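Local coordinates for penicillin binding protein transpeptidase domain protein (Escherichia coli, PDB 4BJQ) that belongs to the penicillin-binding proteins and is captured here as a small alpha/beta fragment that pairs with a second copy of itself, at residues W23-N28 / K65-P70; L52-N57 / H73-S78. All blocks are in the same frame, centred on the assembly; numbering follows the deposited sequence.

How the contacts relate
The chain begins with strand 2-6 and helix 8-13 before helix 19-30 supplies the first half of contact 1. It then passes through helix 34-42 to strand 50-56, where contact 2 takes its first half, and through helix 58-66 to residues 65-70, which return to helix 19-30 and close contact 1. Strand 72-76 and the C-terminal tail close contact 2. The segments alternate, so the two loops cross. Contact 1 packs the exit of helix 58-66 against helix 19-30 near the chain's centre, and contact 2 joins strand ends at the surface. Their centres lie about 15 Å apart, yet Lys65 packs on Leu74, and both contacts reach the second subunit.

Contact 1 of 2, residues W23-N28 / K65-P70; sequences WKALAN and KKLKLP
Trp23 and Leu69 bring the flank of helix 19-30 to within 7.3 Å, CA to CA, of the chain leaving helix 58-66, and one turn further along the helix Leu26 faces Leu67 at 7.8 Å between the same atoms. The contact is largely apolar, without a hydrogen bond across it, and Leu69 touches both Trp23 and Leu26. Its CD2 methyl sits over one face of the indole in a CH-pi contact, 3.6 Å from the centroid of the five-membered ring and only 11° off the ring normal. Its other methyl, CD1, turns to Leu26 and meets both CB and CD2 there, 3.8 Å from each. The CB of Trp23 leaves the backbone pointing away from residues 65-70, but with CG anti to the carbonyl carbon (chi1 -76°) the indole swings back and presents one face to Leu69 CD2. At the edge of the six-membered ring, Pro70 O lies 3.5 Å from Trp23 CH2, near the ring plane, while Pro70 CG approaches CZ2. Helix 19-30 thus packs against the turn linking helix 58-66 to strand 72-76: Lys68, with positive phi, is where the chain abandons the helical conformation, and its neighbours Leu67 and Leu69 both send CB toward helix 19-30. Leu67 spreads its two methyls along that helix, CD2 against Ala25 CB at 3.9 Å and CD1 against Leu26 CB at 4.0 Å. Ile72 of strand 72-76 also touches Trp23 and Leu26, while Tyr63 and Ile64 of helix 58-66 reach Ala25 and Leu26. From the second subunit, Ile17 packs on Trp23 and Ala14 on Pro70.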
# COMPACT_ATOMS: atom_id res chain seq x y z
N TRP A 23 0.88 0.84 8.46
CA TRP A 23 -0.13 -0.15 8.86
C TRP A 23 0.19 -0.75 10.23
O TRP A 23 -0.68 -0.83 11.09
CB TRP A 23 -0.32 -1.26 7.82
CG TRP A 23 -1.11 -0.81 6.61
CD1 TRP A 23 -0.65 -0.72 5.32
CD2 TRP A 23 -2.49 -0.38 6.57
NE1 TRP A 23 -1.65 -0.28 4.49
CE2 TRP A 23 -2.78 -0.05 5.23
CE3 TRP A 23 -3.50 -0.24 7.54
CZ2 TRP A 23 -4.06 0.40 4.82
CZ3 TRP A 23 -4.75 0.20 7.15
CH2 TRP A 23 -5.02 0.53 5.79
N LYS A 24 1.44 -1.17 10.40
CA LYS A 24 1.95 -1.62 11.71
C LYS A 24 1.75 -0.56 12.78
O LYS A 24 1.32 -0.87 13.88
CB LYS A 24 3.44 -1.94 11.64
CG LYS A 24 3.77 -3.29 11.06
CD LYS A 24 5.28 -3.41 10.83
CE LYS A 24 5.57 -4.36 9.66
NZ LYS A 24 4.87 -5.69 9.84
N ALA A 25 2.05 0.69 12.45
CA ALA A 25 1.85 1.77 13.41
C ALA A 25 0.38 1.94 13.83
O ALA A 25 0.12 2.23 15.00
CB ALA A 25 2.43 3.08 12.87
N LEU A 26 -0.57 1.75 12.89
CA LEU A 26 -1.99 1.80 13.22
C LEU A 26 -2.33 0.67 14.20
O LEU A 26 -2.96 0.90 15.24
CB LEU A 26 -2.89 1.72 11.97
CG LEU A 26 -4.43 1.64 12.13
CD1 LEU A 26 -4.98 2.84 12.87
CD2 LEU A 26 -5.17 1.49 10.79
N ALA A 27 -1.91 -0.55 13.86
CA ALA A 27 -2.19 -1.72 14.68
C ALA A 27 -1.66 -1.57 16.12
O ALA A 27 -2.42 -1.80 17.06
CB ALA A 27 -1.63 -2.97 14.02
N ASN A 28 -0.39 -1.18 16.26
CA ASN A 28 0.24 -0.91 17.56
C ASN A 28 -0.51 0.14 18.38
O ASN A 28 -0.79 -0.06 19.56
CB ASN A 28 1.69 -0.43 17.39
CG ASN A 28 2.59 -1.45 16.72
OD1 ASN A 28 2.28 -2.65 16.63
ND2 ASN A 28 3.75 -0.98 16.26
N LYS A 65 -4.79 9.82 11.78
CA LYS A 65 -5.00 10.62 10.57
C LYS A 65 -3.69 10.91 9.83
O LYS A 65 -3.62 10.76 8.61
CB LYS A 65 -5.71 11.93 10.90
CG LYS A 65 -6.42 12.56 9.68
CD LYS A 65 -6.18 14.07 9.64
CE LYS A 65 -7.48 14.86 9.40
NZ LYS A 65 -8.14 14.59 8.09
N LYS A 66 -2.66 11.29 10.58
CA LYS A 66 -1.37 11.71 10.00
C LYS A 66 -0.57 10.56 9.37
O LYS A 66 0.37 10.79 8.61
CB LYS A 66 -0.53 12.46 11.03
CG LYS A 66 -1.10 13.81 11.43
CD LYS A 66 -0.12 14.57 12.31
CE LYS A 66 -0.80 15.64 13.15
NZ LYS A 66 -1.39 16.75 12.35
N LEU A 67 -0.96 9.32 9.68
CA LEU A 67 -0.43 8.13 8.99
C LEU A 67 -0.84 8.10 7.50
O LEU A 67 -0.20 7.41 6.69
CB LEU A 67 -0.88 6.83 9.68
CG LEU A 67 -0.39 6.53 11.11
CD1 LEU A 67 -1.11 5.32 11.69
CD2 LEU A 67 1.13 6.33 11.19
N LYS A 68 -1.90 8.83 7.15
CA LYS A 68 -2.36 8.99 5.76
C LYS A 68 -2.51 7.63 5.08
O LYS A 68 -1.97 7.40 3.99
CB LYS A 68 -1.42 9.91 4.96
CG LYS A 68 -1.29 11.34 5.53
CD LYS A 68 -0.89 12.37 4.45
CE LYS A 68 0.53 12.16 3.96
NZ LYS A 68 0.81 12.83 2.63
N LEU A 69 -3.23 6.73 5.74
CA LEU A 69 -3.36 5.36 5.26
C LEU A 69 -4.55 5.25 4.29
O LEU A 69 -5.64 5.75 4.58
CB LEU A 69 -3.51 4.39 6.45
CG LEU A 69 -2.27 3.99 7.27
CD1 LEU A 69 -2.67 3.40 8.60
CD2 LEU A 69 -1.35 3.00 6.54
N PRO A 70 -4.34 4.58 3.15
CA PRO A 70 -5.41 4.43 2.16
C PRO A 70 -6.60 3.67 2.76
O PRO A 70 -6.41 2.63 3.42
CB PRO A 70 -4.74 3.61 1.04
CG PRO A 70 -3.67 2.83 1.75
CD PRO A 70 -3.16 3.75 2.83

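Contact 2 of 2, residues L52-N57 / H73-S78; sequences LARQVN and HLREES. With SO4 (sulfate ion), chain J.
In the intersubunit antiparallel sheet, a salt bridge and a backbone-to-carboxylate hydrogen bond join Arg54 and Gln55, at the corner in strand 50-56, to Glu77, just past strand 72-76. A strand of the second subunit runs antiparallel to both, and their spacing is consistent with its lying between them; Glu77 reaches across where the ladder ends. Gln55 N donates to Glu77 OE1 at 2.8 Å, using its syn lone pair, while OE2 forms the salt bridge with Arg54. The modelled NE to OE2 separation is improbably short and doubtful; the second link, from Arg54 NH2, is weak. Bends at chi2 and chi3 bring the NE/NH2 edge of the guanidinium to OE2, the two planes 26° apart. Arg54 NH1 and NH2 also hold O4 of a sulfate ion, probably from the crystallisation liquor, at 2.9 and 2.8 Å; NH1 bonds its O3 more straightly (3.2 Å, 161°). Arg75 NH2 comes within 3.0 Å of Arg54 NH2, two donors whose like charges the nearby anions probably offset. Arg75 NH1 is hydrogen-bonded to Tyr51 OH, and Tyr51 makes a cation-pi contact with Arg54. The Gln55 amide stacks on the Glu77 carboxylate, planes 11° apart, with Gln55 OE1 3.4 Å from Glu77 CD.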
# COMPACT_ATOMS: atom_id res chain seq x y z
N LEU A 52 -13.56 0.48 13.05
CA LEU A 52 -12.35 -0.06 13.68
C LEU A 52 -12.33 0.26 15.17
O LEU A 52 -12.11 -0.62 16.01
CB LEU A 52 -11.09 0.48 12.97
CG LEU A 52 -10.90 0.06 11.50
CD1 LEU A 52 -9.58 0.57 10.90
CD2 LEU A 52 -11.01 -1.46 11.35
N ALA A 53 -12.57 1.53 15.49
CA ALA A 53 -12.57 2.01 16.86
C ALA A 53 -13.54 3.16 17.09
O ALA A 53 -13.90 3.87 16.16
CB ALA A 53 -11.15 2.40 17.30
N ARG A 54 -13.96 3.32 18.33
CA ARG A 54 -15.02 4.22 18.70
C ARG A 54 -14.59 5.05 19.90
O ARG A 54 -13.85 4.58 20.77
CB ARG A 54 -16.28 3.44 19.09
CG ARG A 54 -16.88 2.49 18.02
CD ARG A 54 -17.15 3.18 16.69
NE ARG A 54 -18.09 4.30 16.80
CZ ARG A 54 -19.42 4.19 16.73
NH1 ARG A 54 -19.99 3.01 16.54
NH2 ARG A 54 -20.18 5.27 16.86
N GLN A 55 -15.09 6.28 19.97
CA GLN A 55 -14.78 7.17 21.09
C GLN A 55 -13.26 7.30 21.25
O GLN A 55 -12.73 7.18 22.35
CB GLN A 55 -15.41 6.67 22.42
CG GLN A 55 -16.90 6.24 22.35
CD GLN A 55 -17.85 7.33 21.87
OE1 GLN A 55 -18.77 7.05 21.09
NE2 GLN A 55 -17.65 8.56 22.32
N VAL A 56 -12.57 7.53 20.13
CA VAL A 56 -11.12 7.66 20.17
C VAL A 56 -10.77 9.11 20.48
O VAL A 56 -11.21 10.02 19.78
CB VAL A 56 -10.45 7.19 18.84
CG1 VAL A 56 -8.93 7.38 18.89
CG2 VAL A 56 -10.78 5.73 18.56
N ASN A 57 -9.99 9.31 21.55
CA ASN A 57 -9.54 10.64 21.96
C ASN A 57 -8.71 11.31 20.84
O ASN A 57 -8.05 10.61 20.07
CB ASN A 57 -8.75 10.57 23.28
CG ASN A 57 -9.54 9.92 24.40
OD1 ASN A 57 -10.14 10.60 25.23
ND2 ASN A 57 -9.56 8.59 24.43
N HIS A 73 -10.45 6.30 7.52
CA HIS A 73 -11.19 7.54 7.67
C HIS A 73 -11.65 7.74 9.11
O HIS A 73 -11.77 6.78 9.89
CB HIS A 73 -12.43 7.55 6.77
CG HIS A 73 -12.13 7.34 5.32
ND1 HIS A 73 -11.92 8.38 4.45
CD2 HIS A 73 -12.00 6.20 4.59
CE1 HIS A 73 -11.67 7.90 3.24
NE2 HIS A 73 -11.72 6.59 3.30
N LEU A 74 -11.93 9.00 9.43
CA LEU A 74 -12.41 9.40 10.73
C LEU A 74 -13.69 10.21 10.57
O LEU A 74 -13.85 10.93 9.58
CB LEU A 74 -11.37 10.29 11.43
CG LEU A 74 -10.02 9.77 11.93
CD1 LEU A 74 -9.04 9.47 10.80
CD2 LEU A 74 -9.45 10.84 12.83
N ARG A 75 -14.60 10.08 11.54
CA ARG A 75 -15.72 11.02 11.68
C ARG A 75 -15.94 11.35 13.15
O ARG A 75 -15.58 10.57 14.03
CB ARG A 75 -17.02 10.48 11.04
CG ARG A 75 -17.63 9.29 11.77
CD ARG A 75 -19.14 9.40 11.92
NE ARG A 75 -19.53 8.80 13.19
CZ ARG A 75 -19.99 7.56 13.32
NH1 ARG A 75 -20.14 6.79 12.27
NH2 ARG A 75 -20.30 7.09 14.51
N GLU A 76 -16.51 12.53 13.41
CA GLU A 76 -16.96 12.89 14.76
C GLU A 76 -18.06 11.95 15.23
O GLU A 76 -18.88 11.49 14.43
CB GLU A 76 -17.52 14.32 14.80
CG GLU A 76 -16.47 15.43 14.83
CD GLU A 76 -15.70 15.51 16.15
OE1 GLU A 76 -16.24 15.16 17.22
OE2 GLU A 76 -14.53 15.96 16.11
N GLU A 77 -18.07 11.67 16.53
CA GLU A 77 -19.14 10.87 17.12
C GLU A 77 -20.22 11.67 17.83
O GLU A 77 -20.19 12.90 17.83
CB GLU A 77 -18.57 9.82 18.04
CG GLU A 77 -18.66 8.45 17.43
CD GLU A 77 -17.57 7.60 17.93
OE1 GLU A 77 -16.63 8.16 18.50
OE2 GLU A 77 -17.65 6.38 17.77
N SER A 78 -21.17 10.93 18.41
CA SER A 78 -22.31 11.46 19.18
C SER A 78 -23.57 11.55 18.32
O SER A 78 -24.30 10.57 18.16
CB SER A 78 -22.00 12.80 19.85
OG SER A 78 -23.06 13.20 20.70
S SO4 J . -23.59 3.47 16.69
O1 SO4 J . -24.21 4.61 16.02
O2 SO4 J . -24.58 2.77 17.50
O3 SO4 J . -23.02 2.56 15.69
O4 SO4 J . -22.52 3.93 17.56